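Local coordinates for signal recognition particle receptor FtsY (Sulfolobus acidocaldarius, PDB 5L3S), which serves as the receptor for the signal recognition particle, pairing an SRP54-type helical bundle with a P-loop nucleotide-binding domain, at residues 101-106 with 174-179; 124-129 with 155-160; 132-137 with 146-151; 189-194 with 203-208. All coordinates share one frame; numbering follows the deposited sequence.

Contact 1: 101-106 with 174-179; sequences PFVIIF and DAISFA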
# COMPACT_ATOMS: atom_id res chain seq x y z
N PRO B 101 -10.96 30.11 -7.81
CA PRO B 101 -11.06 28.71 -8.24
C PRO B 101 -11.75 27.85 -7.21
O PRO B 101 -11.89 28.26 -6.06
CB PRO B 101 -9.59 28.30 -8.32
CG PRO B 101 -8.95 29.08 -7.21
CD PRO B 101 -9.67 30.40 -7.16
N PHE B 102 -12.18 26.66 -7.62
CA PHE B 102 -12.59 25.62 -6.69
C PHE B 102 -11.30 24.92 -6.28
O PHE B 102 -10.57 24.43 -7.13
CB PHE B 102 -13.55 24.64 -7.39
CG PHE B 102 -14.17 23.62 -6.48
CD1 PHE B 102 -13.47 22.47 -6.11
CD2 PHE B 102 -15.48 23.79 -6.04
CE1 PHE B 102 -14.06 21.53 -5.28
CE2 PHE B 102 -16.07 22.85 -5.22
CZ PHE B 102 -15.36 21.71 -4.84
N VAL B 103 -11.00 24.89 -4.98
CA VAL B 103 -9.72 24.42 -4.49
C VAL B 103 -9.82 23.03 -3.88
O VAL B 103 -10.60 22.80 -2.96
CB VAL B 103 -9.13 25.38 -3.45
CG1 VAL B 103 -7.83 24.83 -2.88
CG2 VAL B 103 -8.91 26.77 -4.07
N ILE B 104 -9.02 22.11 -4.41
CA ILE B 104 -9.00 20.73 -3.94
C ILE B 104 -7.60 20.40 -3.43
O ILE B 104 -6.61 20.73 -4.09
CB ILE B 104 -9.32 19.77 -5.08
CG1 ILE B 104 -10.62 20.20 -5.79
CG2 ILE B 104 -9.40 18.31 -4.57
CD1 ILE B 104 -11.03 19.29 -6.92
N ILE B 105 -7.52 19.74 -2.28
CA ILE B 105 -6.22 19.30 -1.76
C ILE B 105 -6.24 17.78 -1.65
O ILE B 105 -7.31 17.17 -1.44
CB ILE B 105 -5.88 19.97 -0.40
CG1 ILE B 105 -4.42 19.70 0.02
CG2 ILE B 105 -6.87 19.55 0.67
CD1 ILE B 105 -3.93 20.64 1.14
N PHE B 106 -5.07 17.18 -1.84
CA PHE B 106 -4.89 15.72 -1.83
C PHE B 106 -3.83 15.41 -0.77
O PHE B 106 -2.77 16.06 -0.75
CB PHE B 106 -4.39 15.24 -3.20
CG PHE B 106 -5.35 15.52 -4.33
CD1 PHE B 106 -5.50 16.80 -4.85
CD2 PHE B 106 -6.10 14.49 -4.89
CE1 PHE B 106 -6.37 17.06 -5.89
CE2 PHE B 106 -6.98 14.74 -5.93
CZ PHE B 106 -7.13 16.02 -6.43
N ASP B 174 0.30 31.13 -3.36
CA ASP B 174 0.65 31.72 -4.65
C ASP B 174 -0.18 31.13 -5.78
O ASP B 174 -0.60 31.84 -6.69
CB ASP B 174 2.13 31.49 -4.97
CG ASP B 174 3.05 32.41 -4.19
OD1 ASP B 174 2.56 33.18 -3.33
OD2 ASP B 174 4.27 32.36 -4.45
N ALA B 175 -0.40 29.82 -5.73
CA ALA B 175 -1.20 29.13 -6.72
C ALA B 175 -2.64 29.63 -6.74
O ALA B 175 -3.21 29.90 -7.79
CB ALA B 175 -1.18 27.63 -6.45
N ILE B 176 -3.24 29.75 -5.56
CA ILE B 176 -4.61 30.27 -5.45
C ILE B 176 -4.72 31.72 -5.91
O ILE B 176 -5.67 32.10 -6.61
CB ILE B 176 -5.13 30.09 -4.01
CG1 ILE B 176 -5.21 28.59 -3.68
CG2 ILE B 176 -6.49 30.80 -3.82
CD1 ILE B 176 -5.47 28.29 -2.23
N SER B 177 -3.74 32.54 -5.54
CA SER B 177 -3.74 33.94 -5.96
C SER B 177 -3.68 34.05 -7.48
O SER B 177 -4.37 34.87 -8.10
CB SER B 177 -2.56 34.69 -5.33
OG SER B 177 -2.51 36.02 -5.83
N PHE B 178 -2.83 33.21 -8.07
CA PHE B 178 -2.65 33.17 -9.52
C PHE B 178 -3.93 32.72 -10.21
O PHE B 178 -4.34 33.30 -11.22
CB PHE B 178 -1.49 32.22 -9.88
CG PHE B 178 -1.22 32.12 -11.35
CD1 PHE B 178 -0.30 32.96 -11.96
CD2 PHE B 178 -1.87 31.18 -12.14
CE1 PHE B 178 -0.04 32.87 -13.32
CE2 PHE B 178 -1.63 31.09 -13.50
CZ PHE B 178 -0.70 31.94 -14.09
N ALA B 179 -4.57 31.69 -9.67
CA ALA B 179 -5.80 31.18 -10.26
C ALA B 179 -6.92 32.20 -10.19
O ALA B 179 -7.67 32.36 -11.16
CB ALA B 179 -6.22 29.87 -9.60
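Pro101, just ahead of strand 102-107, a central strand of the P-loop domain's largely parallel sheet, meets Ala179 near the C-terminal end of helix 168-181, which packs on a face of that sheet. Here the packing is closest. The pyrrolidine ring turns its CB and CG corner to the methyl of Ala179: Pro101 CG lies 3.7 Å and Pro101 CB 3.9 Å from Ala179 CB. A cis peptide bond precedes Pro101. Val187 of the neighbouring strand 186-191 touches both residues, closing a small apolar cluster over the sheet.

Two residues on, in the strand, the fit is slacker. Val103 and Ile176 lie across each other at about a right angle, and one branch of the valine does the touching. That branch, CG2, sits anti to the carbonyl carbon of Val103, its partner CG1 anti to the backbone N (chi1 176°). Ile176 is only partly buried and also leans on Ala212 of helix 199-212. Ser177, next to Ile176, points its CB away from the strand, on the exposed side of the helix. Between strand and helix the looser approach is carried by Val103 CG2, which lies 4.1 Å from Ile176 CG1 and 4.2 Å from Ile176 CD1.

Contact 2: 124-129 with 155-160; sequences MLKKNN and LEVQLI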
# COMPACT_ATOMS: atom_id res chain seq x y z
N MET B 124 -9.24 14.38 -16.24
CA MET B 124 -10.69 14.25 -16.21
C MET B 124 -11.32 15.65 -16.30
O MET B 124 -12.28 15.85 -17.04
CB MET B 124 -11.15 13.53 -14.94
CG MET B 124 -12.68 13.44 -14.79
SD MET B 124 -13.11 12.68 -13.22
CE MET B 124 -12.20 13.70 -12.07
N LEU B 125 -10.74 16.61 -15.58
CA LEU B 125 -11.26 17.99 -15.60
C LEU B 125 -11.16 18.64 -16.98
O LEU B 125 -12.09 19.33 -17.44
CB LEU B 125 -10.56 18.85 -14.53
CG LEU B 125 -10.81 18.45 -13.07
CD1 LEU B 125 -9.88 19.18 -12.09
CD2 LEU B 125 -12.27 18.70 -12.68
N LYS B 126 -10.04 18.40 -17.66
CA LYS B 126 -9.86 18.89 -19.03
C LYS B 126 -10.93 18.36 -19.96
O LYS B 126 -11.46 19.10 -20.79
CB LYS B 126 -8.48 18.53 -19.59
CG LYS B 126 -7.34 19.33 -19.03
CD LYS B 126 -6.26 19.51 -20.09
CE LYS B 126 -5.65 18.19 -20.52
NZ LYS B 126 -4.81 18.34 -21.74
N LYS B 127 -11.26 17.07 -19.83
CA LYS B 127 -12.31 16.45 -20.65
C LYS B 127 -13.69 17.04 -20.34
O LYS B 127 -14.61 16.97 -21.16
CB LYS B 127 -12.35 14.94 -20.42
CG LYS B 127 -11.03 14.22 -20.61
CD LYS B 127 -10.72 13.92 -22.07
CE LYS B 127 -9.31 13.37 -22.23
NZ LYS B 127 -9.02 12.99 -23.64
N ASN B 128 -13.84 17.59 -19.14
CA ASN B 128 -15.09 18.21 -18.74
C ASN B 128 -15.07 19.72 -18.96
O ASN B 128 -15.93 20.45 -18.45
CB ASN B 128 -15.42 17.89 -17.28
CG ASN B 128 -16.00 16.49 -17.12
OD1 ASN B 128 -17.22 16.30 -17.22
ND2 ASN B 128 -15.13 15.51 -16.88
N ASN B 129 -14.07 20.19 -19.70
CA ASN B 129 -13.91 21.61 -20.03
C ASN B 129 -13.73 22.55 -18.84
O ASN B 129 -14.20 23.68 -18.86
CB ASN B 129 -15.05 22.08 -20.94
CG ASN B 129 -15.12 21.29 -22.23
OD1 ASN B 129 -14.20 21.34 -23.05
ND2 ASN B 129 -16.21 20.56 -22.42
N LEU B 155 0.08 17.43 -19.80
CA LEU B 155 -1.35 17.78 -19.73
C LEU B 155 -1.60 19.21 -20.22
O LEU B 155 -2.74 19.63 -20.38
CB LEU B 155 -1.85 17.63 -18.30
CG LEU B 155 -1.80 16.20 -17.74
CD1 LEU B 155 -1.71 16.26 -16.25
CD2 LEU B 155 -3.02 15.42 -18.18
N GLU B 156 -0.51 19.93 -20.46
CA GLU B 156 -0.55 21.33 -20.89
C GLU B 156 -1.32 22.22 -19.92
O GLU B 156 -2.19 22.99 -20.32
CB GLU B 156 -1.12 21.46 -22.31
CG GLU B 156 -0.26 20.80 -23.38
CD GLU B 156 -0.81 21.00 -24.77
OE1 GLU B 156 -1.93 20.52 -25.05
OE2 GLU B 156 -0.12 21.64 -25.60
N VAL B 157 -1.01 22.08 -18.64
CA VAL B 157 -1.59 22.96 -17.64
C VAL B 157 -0.48 23.63 -16.86
O VAL B 157 0.64 23.12 -16.81
CB VAL B 157 -2.52 22.20 -16.66
CG1 VAL B 157 -3.69 21.59 -17.42
CG2 VAL B 157 -1.75 21.13 -15.92
N GLN B 158 -0.79 24.77 -16.26
CA GLN B 158 0.20 25.52 -15.49
C GLN B 158 0.51 24.88 -14.14
O GLN B 158 -0.39 24.52 -13.39
CB GLN B 158 -0.29 26.94 -15.26
CG GLN B 158 0.50 27.68 -14.19
CD GLN B 158 1.64 28.51 -14.76
OE1 GLN B 158 1.41 29.35 -15.62
NE2 GLN B 158 2.86 28.26 -14.29
N LEU B 159 1.80 24.74 -13.84
CA LEU B 159 2.24 24.29 -12.53
C LEU B 159 2.79 25.48 -11.76
O LEU B 159 3.63 26.21 -12.26
CB LEU B 159 3.36 23.24 -12.67
CG LEU B 159 3.92 22.72 -11.35
CD1 LEU B 159 2.84 21.95 -10.58
CD2 LEU B 159 5.14 21.84 -11.60
N ILE B 160 2.32 25.66 -10.54
CA ILE B 160 2.86 26.72 -9.70
C ILE B 160 3.87 26.10 -8.72
O ILE B 160 3.51 25.28 -7.87
CB ILE B 160 1.74 27.46 -8.96
CG1 ILE B 160 0.75 28.04 -9.97
CG2 ILE B 160 2.32 28.56 -8.06
CD1 ILE B 160 1.30 29.23 -10.75
O HOH W 1 -4.72 19.53 -24.11
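Near the C-terminal end of helix 114-127, Lys126 stretches over to the turn that carries the chain from helix 144-155 into edge strand 158-160. Its ammonium nitrogen donates a hydrogen bond to a main-chain carbonyl, with Lys126 NZ 2.8 Å from Leu155 O. The donor does not lie on a lone pair: it stands 37° out of the carbonyl plane, at a C=O...donor angle of 127°. Bends at chi2 and chi3 (-63° at the latter) swing the lysine chain across the gap, and its CE passes close to the same carbonyl, 3.2 Å from Leu155 O. Further back, CD of Lys126 lies 4.2 Å from Val157 CG1, a slight apolar touch beneath the polar end.

Both helices finish in Schellman motifs, with Asn129 and Glu156 as their C-prime residues, each at positive phi. Lys126 therefore brings its positive charge to a carbonyl at a helix C terminus, where the helix dipole would probably favour it. Glu156 takes part through a water rather than directly. The water accepts from Lys126 NZ at 2.7 Å and donates to Glu156 OE1 at 3.1 Å, holding the opposite charges 4.9 Å apart between NZ and OE1. While these polar groups face the exposed side, the Leu155 side chain runs inward against Ala119, Val122 and Asn123 of helix 114-127. On that helix's other flank, Asn128 ND2 turns back to Met124 O in a fairly straight bond of 2.9 Å, with the acceptor close to its amide plane.

Contact 3: 132-137 with 146-151; sequences TIIAAS and EQLAYH. With G (guanosine-5'-monophosphate), chain K.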
# COMPACT_ATOMS: atom_id res chain seq x y z
N THR B 132 -7.58 24.30 -15.07
CA THR B 132 -6.94 23.83 -13.85
C THR B 132 -5.50 24.30 -13.74
O THR B 132 -4.81 24.42 -14.75
CB THR B 132 -6.91 22.28 -13.81
OG1 THR B 132 -6.10 21.80 -14.89
CG2 THR B 132 -8.30 21.69 -13.93
N ILE B 133 -5.05 24.54 -12.51
CA ILE B 133 -3.62 24.68 -12.26
C ILE B 133 -3.26 23.82 -11.07
O ILE B 133 -4.11 23.50 -10.23
CB ILE B 133 -3.17 26.14 -12.00
CG1 ILE B 133 -3.69 26.63 -10.65
CG2 ILE B 133 -3.60 27.07 -13.13
CD1 ILE B 133 -3.21 28.03 -10.32
N ILE B 134 -2.00 23.42 -11.00
CA ILE B 134 -1.53 22.55 -9.94
C ILE B 134 -0.57 23.33 -9.06
O ILE B 134 0.29 24.05 -9.56
CB ILE B 134 -0.74 21.36 -10.53
CG1 ILE B 134 -1.60 20.61 -11.55
CG2 ILE B 134 -0.21 20.46 -9.41
CD1 ILE B 134 -0.85 19.56 -12.35
N ALA B 135 -0.76 23.20 -7.75
CA ALA B 135 0.18 23.71 -6.77
C ALA B 135 1.14 22.59 -6.37
O ALA B 135 0.71 21.55 -5.83
CB ALA B 135 -0.56 24.22 -5.55
N ALA B 136 2.43 22.79 -6.62
CA ALA B 136 3.47 21.83 -6.25
C ALA B 136 3.84 21.99 -4.78
O ALA B 136 4.94 22.43 -4.45
CB ALA B 136 4.69 22.00 -7.14
N SER B 137 2.93 21.62 -3.89
CA SER B 137 3.13 21.86 -2.46
C SER B 137 3.81 20.71 -1.69
O SER B 137 3.85 20.74 -0.46
CB SER B 137 1.81 22.27 -1.79
OG SER B 137 1.48 23.62 -2.08
N GLU B 146 9.82 18.17 -9.96
CA GLU B 146 10.16 17.73 -11.32
C GLU B 146 9.16 16.69 -11.84
O GLU B 146 8.81 16.67 -13.03
CB GLU B 146 11.57 17.14 -11.40
CG GLU B 146 12.74 18.13 -11.24
CD GLU B 146 13.10 18.44 -9.78
OE1 GLU B 146 12.30 18.14 -8.88
OE2 GLU B 146 14.18 19.02 -9.55
N GLN B 147 8.74 15.79 -10.95
CA GLN B 147 7.75 14.77 -11.27
C GLN B 147 6.44 15.45 -11.73
O GLN B 147 5.87 15.09 -12.77
CB GLN B 147 7.49 13.90 -10.02
CG GLN B 147 6.59 12.67 -10.28
CD GLN B 147 6.17 11.95 -9.00
OE1 GLN B 147 6.50 12.36 -7.88
NE2 GLN B 147 5.42 10.85 -9.16
N LEU B 148 5.98 16.43 -10.97
CA LEU B 148 4.75 17.16 -11.36
C LEU B 148 4.94 17.99 -12.61
O LEU B 148 4.01 18.13 -13.40
CB LEU B 148 4.27 18.11 -10.25
CG LEU B 148 3.35 17.61 -9.14
CD1 LEU B 148 3.19 18.73 -8.12
CD2 LEU B 148 1.99 17.18 -9.69
N ALA B 149 6.14 18.55 -12.78
CA ALA B 149 6.42 19.38 -13.95
C ALA B 149 6.31 18.57 -15.25
O ALA B 149 5.83 19.09 -16.27
CB ALA B 149 7.80 20.06 -13.83
N TYR B 150 6.73 17.31 -15.21
CA TYR B 150 6.54 16.41 -16.35
C TYR B 150 5.03 16.25 -16.67
O TYR B 150 4.63 16.37 -17.81
CB TYR B 150 7.16 15.03 -16.08
CG TYR B 150 6.82 14.03 -17.18
CD1 TYR B 150 7.62 13.92 -18.32
CD2 TYR B 150 5.69 13.23 -17.10
CE1 TYR B 150 7.29 13.04 -19.33
CE2 TYR B 150 5.36 12.36 -18.12
CZ TYR B 150 6.17 12.26 -19.22
OH TYR B 150 5.84 11.37 -20.23
N HIS B 151 4.22 15.92 -15.66
CA HIS B 151 2.77 15.75 -15.88
C HIS B 151 2.09 17.04 -16.35
O HIS B 151 1.29 17.02 -17.28
CB HIS B 151 2.09 15.27 -14.60
CG HIS B 151 2.46 13.87 -14.19
ND1 HIS B 151 2.28 12.78 -15.02
CD2 HIS B 151 2.94 13.38 -13.03
CE1 HIS B 151 2.65 11.68 -14.39
NE2 HIS B 151 3.04 12.02 -13.17
OP3 G K . 13.52 9.87 -15.35
P G K . 13.18 10.83 -16.42
OP1 G K . 11.94 11.56 -16.03
OP2 G K . 14.39 11.61 -16.74
O5' G K . 12.84 10.00 -17.74
C5' G K . 11.77 9.05 -17.77
C4' G K . 10.44 9.72 -17.97
O4' G K . 10.46 10.47 -19.22
C3' G K . 9.23 8.79 -18.05
O3' G K . 8.11 9.43 -17.45
C2' G K . 8.99 8.68 -19.55
O2' G K . 7.66 8.35 -19.90
C1' G K . 9.36 10.08 -20.02
N9 G K . 9.75 10.17 -21.43
C8 G K . 10.92 9.76 -22.01
N7 G K . 10.96 10.00 -23.30
C5 G K . 9.75 10.60 -23.58
C6 G K . 9.21 11.08 -24.80
O6 G K . 9.72 11.07 -25.93
N1 G K . 7.94 11.62 -24.63
C2 G K . 7.26 11.69 -23.43
N2 G K . 6.04 12.25 -23.47
N3 G K . 7.75 11.25 -22.29
C4 G K . 8.98 10.72 -22.43
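Leu148 of helix 144-155 drops onto strand 132-137 and supplies the helix's whole share of the close apolar packing between the two segments. Ile134 CG2 meets both of its methyls, Leu148 CD1 and Leu148 CD2, at 4.0 Å. CD1 alone also rests on Ala136, 3.6 Å from the Ala136 CA and 3.7 Å from the Ala136 CB. The CG2 branch stands anti to the backbone N of Ile134 and beside its carbonyl carbon, and the two branched chains meet at a slant. Under Leu148 the strand is already curling: Ala136 is the centre of an inverse gamma turn, closed by a weak bond from Ser137 N to Ala135 O.

Polar contacts are made by other faces of the helix. Tyr150, with CG anti to its own main-chain nitrogen (chi1 173°), extends outward to guanosine-5'-monophosphate. Tyr150 OH donates to the N3 of the guanine at 2.8 Å, with N3 at the ring's edge and in its plane. The ribose O3' instead lies over one face of the phenol, 3.9 Å above it and displaced toward the rim. Residues of another protein chain, which also packs on Tyr150, complete this site with further hydrogen bonds. Gln147 reaches the nucleotide pocket, giving NE2 to GNP and receiving a bond from Arg141 at OE1.

Strand and helix run nearly antiparallel, 168° between their directions, as the first two elements of a beta-alpha-beta unit completed by strand 158-160. Leu148 also touches Thr115 of helix 114-127, whereas Ile133 and Ala135 project from the strand to helix 168-181.

Contact 4: 189-194 with 203-208; sequences IDTAGR and EELKKV. Unlike the reference sequence in segment 203-208: Lys207 (reference Arg).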
# COMPACT_ATOMS: atom_id res chain seq x y z
N ILE B 189 -4.00 20.88 -5.19
CA ILE B 189 -2.82 20.99 -4.35
C ILE B 189 -2.21 19.63 -4.04
O ILE B 189 -2.86 18.78 -3.43
CB ILE B 189 -3.17 21.72 -3.03
CG1 ILE B 189 -3.77 23.11 -3.37
CG2 ILE B 189 -1.92 21.86 -2.15
CD1 ILE B 189 -4.39 23.84 -2.19
N ASP B 190 -0.98 19.41 -4.49
CA ASP B 190 -0.24 18.19 -4.15
C ASP B 190 0.44 18.42 -2.82
O ASP B 190 0.88 19.53 -2.55
CB ASP B 190 0.80 17.87 -5.24
CG ASP B 190 1.27 16.40 -5.22
OD1 ASP B 190 0.73 15.60 -4.42
OD2 ASP B 190 2.16 16.05 -6.03
N THR B 191 0.54 17.38 -1.99
CA THR B 191 1.24 17.51 -0.72
C THR B 191 2.18 16.33 -0.54
O THR B 191 1.98 15.26 -1.14
CB THR B 191 0.27 17.57 0.51
OG1 THR B 191 -0.40 16.31 0.67
CG2 THR B 191 -0.76 18.68 0.36
N ALA B 192 3.23 16.52 0.26
CA ALA B 192 4.13 15.40 0.54
C ALA B 192 3.45 14.26 1.29
O ALA B 192 2.49 14.47 2.05
CB ALA B 192 5.35 15.89 1.31
N GLY B 193 3.95 13.05 1.09
CA GLY B 193 3.51 11.91 1.88
C GLY B 193 3.82 12.19 3.34
O GLY B 193 4.81 12.85 3.67
N ARG B 194 2.96 11.71 4.23
CA ARG B 194 3.18 11.89 5.65
C ARG B 194 2.43 10.79 6.39
O ARG B 194 1.34 10.39 5.96
CB ARG B 194 2.71 13.28 6.12
CG ARG B 194 1.18 13.49 6.18
CD ARG B 194 0.82 14.99 6.17
NE ARG B 194 1.21 15.54 4.89
CZ ARG B 194 1.99 16.60 4.71
NH1 ARG B 194 2.44 17.30 5.75
NH2 ARG B 194 2.31 16.97 3.48
N GLU B 203 0.81 18.67 11.49
CA GLU B 203 0.75 20.12 11.69
C GLU B 203 1.10 20.89 10.41
O GLU B 203 0.44 21.88 10.08
CB GLU B 203 1.63 20.55 12.87
CG GLU B 203 1.69 22.06 13.09
CD GLU B 203 0.32 22.68 13.29
OE1 GLU B 203 -0.58 22.02 13.87
OE2 GLU B 203 0.13 23.84 12.88
N GLU B 204 2.12 20.44 9.68
CA GLU B 204 2.45 21.08 8.39
C GLU B 204 1.26 21.08 7.43
O GLU B 204 1.01 22.06 6.72
CB GLU B 204 3.68 20.45 7.73
CG GLU B 204 4.98 20.84 8.41
CD GLU B 204 6.22 20.43 7.62
OE1 GLU B 204 6.15 20.31 6.38
OE2 GLU B 204 7.28 20.25 8.26
N LEU B 205 0.52 19.98 7.41
CA LEU B 205 -0.64 19.87 6.55
C LEU B 205 -1.76 20.80 6.99
O LEU B 205 -2.34 21.49 6.17
CB LEU B 205 -1.15 18.42 6.52
CG LEU B 205 -2.41 18.14 5.71
CD1 LEU B 205 -2.20 18.52 4.25
CD2 LEU B 205 -2.73 16.66 5.83
N LYS B 206 -2.04 20.82 8.30
CA LYS B 206 -3.06 21.69 8.87
C LYS B 206 -2.76 23.15 8.60
O LYS B 206 -3.66 23.98 8.45
CB LYS B 206 -3.20 21.44 10.37
CG LYS B 206 -3.74 20.05 10.71
CD LYS B 206 -3.70 19.79 12.20
CE LYS B 206 -4.69 20.67 12.94
NZ LYS B 206 -4.47 20.61 14.41
N LYS B 207 -1.48 23.46 8.53
CA LYS B 207 -1.04 24.79 8.16
C LYS B 207 -1.36 25.13 6.70
O LYS B 207 -1.75 26.26 6.37
CB LYS B 207 0.46 24.91 8.45
CG LYS B 207 1.07 26.24 8.15
CD LYS B 207 2.48 26.28 8.72
CE LYS B 207 3.22 27.47 8.18
NZ LYS B 207 3.81 27.17 6.84
N VAL B 208 -1.20 24.17 5.80
CA VAL B 208 -1.60 24.39 4.41
C VAL B 208 -3.13 24.56 4.31
O VAL B 208 -3.63 25.41 3.57
CB VAL B 208 -1.13 23.25 3.48
CG1 VAL B 208 -1.66 23.45 2.07
CG2 VAL B 208 0.39 23.16 3.47
O HOH W 2 4.80 18.81 4.79
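Arg194 lays its guanidinium group against Leu205, one face over the leucine CB, with Arg194 NH1 3.8 Å from Leu205 CB. Glu204 comes to the same group from another direction: its CB sits at the edge, near the guanidinium plane, 3.9 Å from Arg194 NH1. Behind the flat head, the aliphatic part of the arginine crosses Leu205 obliquely, bringing Arg194 CD to 3.9 Å from Leu205 CD2. The chain starts with CG between the backbone N and the carbonyl carbon (chi1 73°) and bends again at chi3, which folds the guanidinium back toward its own loop. There Arg194 NH2 makes a weak bond of 2.9 Å to Ala192 O, and NE a second weak one to the same oxygen.

Thr191 meets the leucine's other branch at about a right angle, Thr191 CG2 lying 4.2 Å from Leu205 CD1. Its hydroxyl is turned elsewhere, bonded to Phe106 O of strand 102-107.

The sequence from Asp190 to Arg194, DTAGR, spans the end of strand 186-191 and the loop after it, and fits the G3 motif of this family; Gly193 touches the bound GNP. Helix 199-212 thus packs on the loop that lines the nucleotide pocket.

Arg194 NH1 is also bonded to Leu201 O, and a water accepts from it at 3.0 Å while donating to Glu204 OE1 at 2.6 Å. The arginine charge is probably spread over Leu201 O, the weak bonds to Ala192 O and the water bridge, and its attraction to Glu204 is probably moderated by the 4.8 Å between NH1 and OE1.

How the contacts relate
Three contacts nest like brackets. Contact 1 opens at strand 102-107 and closes 68 residues later at helix 168-181; within that span contact 2 joins the end of helix 114-127 to the approach to strand 158-160, and within contact 2 lies contact 3, the short return from strand 132-137 to helix 144-155. Contact 4 follows in series, running from strand 186-191 to helix 199-212. No two cross. In the sheet the strands come in the order 158-160, 132-137, 186-191, 102-107, all parallel, so contacts 2, 3, 4 and 1 are tied edge to centre by strand pairing, and helix 168-181 of contact 1 also packs on the strands of contacts 2 and 3.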